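Local coordinates for pyoverdine biosynthesis protein PvcB (Pseudomonas aeruginosa, PDB 4YLM), which catalyses the 2-oxoglutarate-dependent oxidation of tyrosine isonitrile in the biosynthesis of paerucumarin, with iron(II) as the probable cofactor, at residues 36-40 with 41-45. Sequence-based numbering, arbitrary orientation.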
ATOM      1  N   PRO A  36      11.224   5.211 -19.834  1.00 24.77           N
ATOM      2  CA  PRO A  36      12.222   6.231 -20.162  1.00 27.90           C
ATOM      3  C   PRO A  36      11.895   7.562 -19.489  1.00 27.93           C
ATOM      4  O   PRO A  36      10.751   8.012 -19.560  1.00 30.25           O
ATOM      5  CB  PRO A  36      12.102   6.355 -21.687  1.00 30.91           C
ATOM      6  CG  PRO A  36      11.641   5.007 -22.134  1.00 32.00           C
ATOM      7  CD  PRO A  36      10.689   4.543 -21.035  1.00 29.24           C
ATOM      8  N   GLY A  37      12.878   8.161 -18.826  1.00 25.03           N
ATOM      9  CA  GLY A  37      12.715   9.486 -18.243  1.00 28.15           C
ATOM     10  C   GLY A  37      11.950   9.541 -16.923  1.00 31.35           C
ATOM     11  O   GLY A  37      11.693  10.623 -16.391  1.00 26.96           O
ATOM     12  N   MET A  38      11.593   8.384 -16.376  1.00 26.75           N
ATOM     13  CA  MET A  38      10.786   8.356 -15.152  1.00 23.84           C
ATOM     14  C   MET A  38      11.442   9.104 -13.993  1.00 25.12           C
ATOM     15  O   MET A  38      12.653   9.034 -13.785  1.00 22.93           O
ATOM     16  CB  MET A  38      10.457   6.917 -14.762  1.00 25.30           C
ATOM     17  CG  MET A  38       9.690   6.764 -13.448  1.00 26.21           C
ATOM     18  SD  MET A  38       9.239   5.027 -13.195  1.00 25.05           S
ATOM     19  CE  MET A  38       8.035   4.793 -14.469  1.00 26.23           C
ATOM     20  N   HIS A  39      10.627   9.834 -13.243  1.00 22.23           N
ATOM     21  CA  HIS A  39      11.092  10.661 -12.130  1.00 22.97           C
ATOM     22  C   HIS A  39      10.702   9.940 -10.835  1.00 22.34           C
ATOM     23  O   HIS A  39       9.721   9.210 -10.825  1.00 20.42           O
ATOM     24  CB  HIS A  39      10.369  12.007 -12.242  1.00 24.88           C
ATOM     25  CG  HIS A  39      10.822  13.047 -11.267  1.00 24.62           C
ATOM     26  ND1 HIS A  39      10.465  13.027  -9.937  1.00 26.70           N
ATOM     27  CD2 HIS A  39      11.536  14.186 -11.451  1.00 24.41           C
ATOM     28  CE1 HIS A  39      10.974  14.089  -9.332  1.00 28.23           C
ATOM     29  NE2 HIS A  39      11.624  14.809 -10.229  1.00 26.87           N
ATOM     30  N   VAL A  40      11.453  10.117  -9.749  1.00 21.79           N
ATOM     31  CA  VAL A  40      11.157   9.378  -8.530  1.00 23.34           C
ATOM     32  C   VAL A  40       9.732   9.638  -8.029  1.00 24.24           C
ATOM     33  O   VAL A  40       9.127   8.770  -7.400  1.00 19.71           O
ATOM     34  CB  VAL A  40      12.129   9.702  -7.373  1.00 28.21           C
ATOM     35  CG1 VAL A  40      13.551   9.236  -7.705  1.00 24.65           C
ATOM     36  CG2 VAL A  40      12.095  11.173  -7.065  1.00 31.03           C
ATOM     37  N   GLY A  41       9.209  10.830  -8.303  1.00 24.58           N
ATOM     38  CA  GLY A  41       7.911  11.236  -7.784  1.00 24.08           C
ATOM     39  C   GLY A  41       6.736  10.503  -8.405  1.00 22.15           C
ATOM     40  O   GLY A  41       5.627  10.517  -7.872  1.00 24.01           O
ATOM     41  N   GLU A  42       6.973   9.866  -9.542  1.00 20.25           N
ATOM     42  CA  GLU A  42       5.937   9.075 -10.198  1.00 21.09           C
ATOM     43  C   GLU A  42       5.529   7.832  -9.386  1.00 22.99           C
ATOM     44  O   GLU A  42       4.420   7.330  -9.542  1.00 22.20           O
ATOM     45  CB  GLU A  42       6.365   8.716 -11.629  1.00 21.01           C
ATOM     46  CG  GLU A  42       6.572   9.971 -12.494  1.00 24.86           C
ATOM     47  CD  GLU A  42       7.065   9.683 -13.908  1.00 22.32           C
ATOM     48  OE1 GLU A  42       6.417   8.919 -14.642  1.00 27.71           O
ATOM     49  OE2 GLU A  42       8.098  10.254 -14.291  1.00 28.53           O
ATOM     50  N   LEU A  43       6.406   7.352  -8.509  1.00 22.21           N
ATOM     51  CA  LEU A  43       6.068   6.208  -7.655  1.00 19.48           C
ATOM     52  C   LEU A  43       5.305   6.700  -6.423  1.00 21.77           C
ATOM     53  O   LEU A  43       5.537   7.809  -5.958  1.00 23.85           O
ATOM     54  CB  LEU A  43       7.348   5.468  -7.227  1.00 20.66           C
ATOM     55  CG  LEU A  43       8.217   4.961  -8.389  1.00 21.27           C
ATOM     56  CD1 LEU A  43       9.481   4.278  -7.859  1.00 23.67           C
ATOM     57  CD2 LEU A  43       7.406   3.994  -9.246  1.00 23.82           C
ATOM     58  N   PRO A  44       4.382   5.882  -5.893  1.00 21.18           N
ATOM     59  CA  PRO A  44       3.635   6.340  -4.716  1.00 23.16           C
ATOM     60  C   PRO A  44       4.463   6.248  -3.438  1.00 19.73           C
ATOM     61  O   PRO A  44       4.970   5.176  -3.118  1.00 20.45           O
ATOM     62  CB  PRO A  44       2.440   5.367  -4.635  1.00 22.48           C
ATOM     63  CG  PRO A  44       2.652   4.314  -5.703  1.00 22.40           C
ATOM     64  CD  PRO A  44       4.019   4.517  -6.304  1.00 23.46           C
ATOM     65  N   ALA A  45       4.567   7.356  -2.713  1.00 22.10           N
ATOM     66  CA  ALA A  45       5.324   7.411  -1.461  1.00 24.79           C
ATOM     67  C   ALA A  45       4.853   6.388  -0.428  1.00 25.17           C
ATOM     68  O   ALA A  45       5.671   5.854   0.331  1.00 21.07           O
ATOM     69  CB  ALA A  45       5.277   8.827  -0.863  1.00 25.01           C
TER
HETATM   70  O   HOH W   1       8.743  11.317 -16.608  1.00 31.73           O
HETATM   71  O   HOH W   2       7.936   8.693  -5.049  1.00 24.30           O
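Residues 40-42 form one turn of 3-10 helix just after His39, in which Glu42 N donates to His39 O at 3.1 Å and Leu43 N donates to Val40 O at 3.3 Å. The side chains of His39 and Glu42 each accept a backbone N-H at the start of this turn. The Glu42 bond runs from the third residue back to the N-H before the turn, as one half of a capping box does. The His39 side chain turns forward, with CG anti to its own N (chi1 -174°). His39 ND1 accepts from Gly41 N at 3.0 Å. That N-H lies at the ring edge, in the ring plane, and the bond is nearly straight (168°). ND1 is thus the acceptor, and a neutral ring would carry its proton on NE2. Glu42 folds back with its chain extended beyond CG. Glu42 OE2 accepts from His39 N at 2.8 Å, with the donor well above the carboxylate plane. A water gives OE2 a second bond and links it to Gly37 O. Met38 CG passes obliquely over the carboxylate, 3.9 Å from Glu42 OE2. A second water joins Val40 O to Leu43 O where the turn ends. Outside the turn, Arg35 forms a salt bridge with Glu42 OE1, and Phe192 of the second subunit packs on both His39 and Glu42. The turn lies between strand 29-33 and helix 45-55, away from the iron site. With both carboxylate oxygens engaged and Arg35 close by, Glu42 is probably ionised and its rotation fixed.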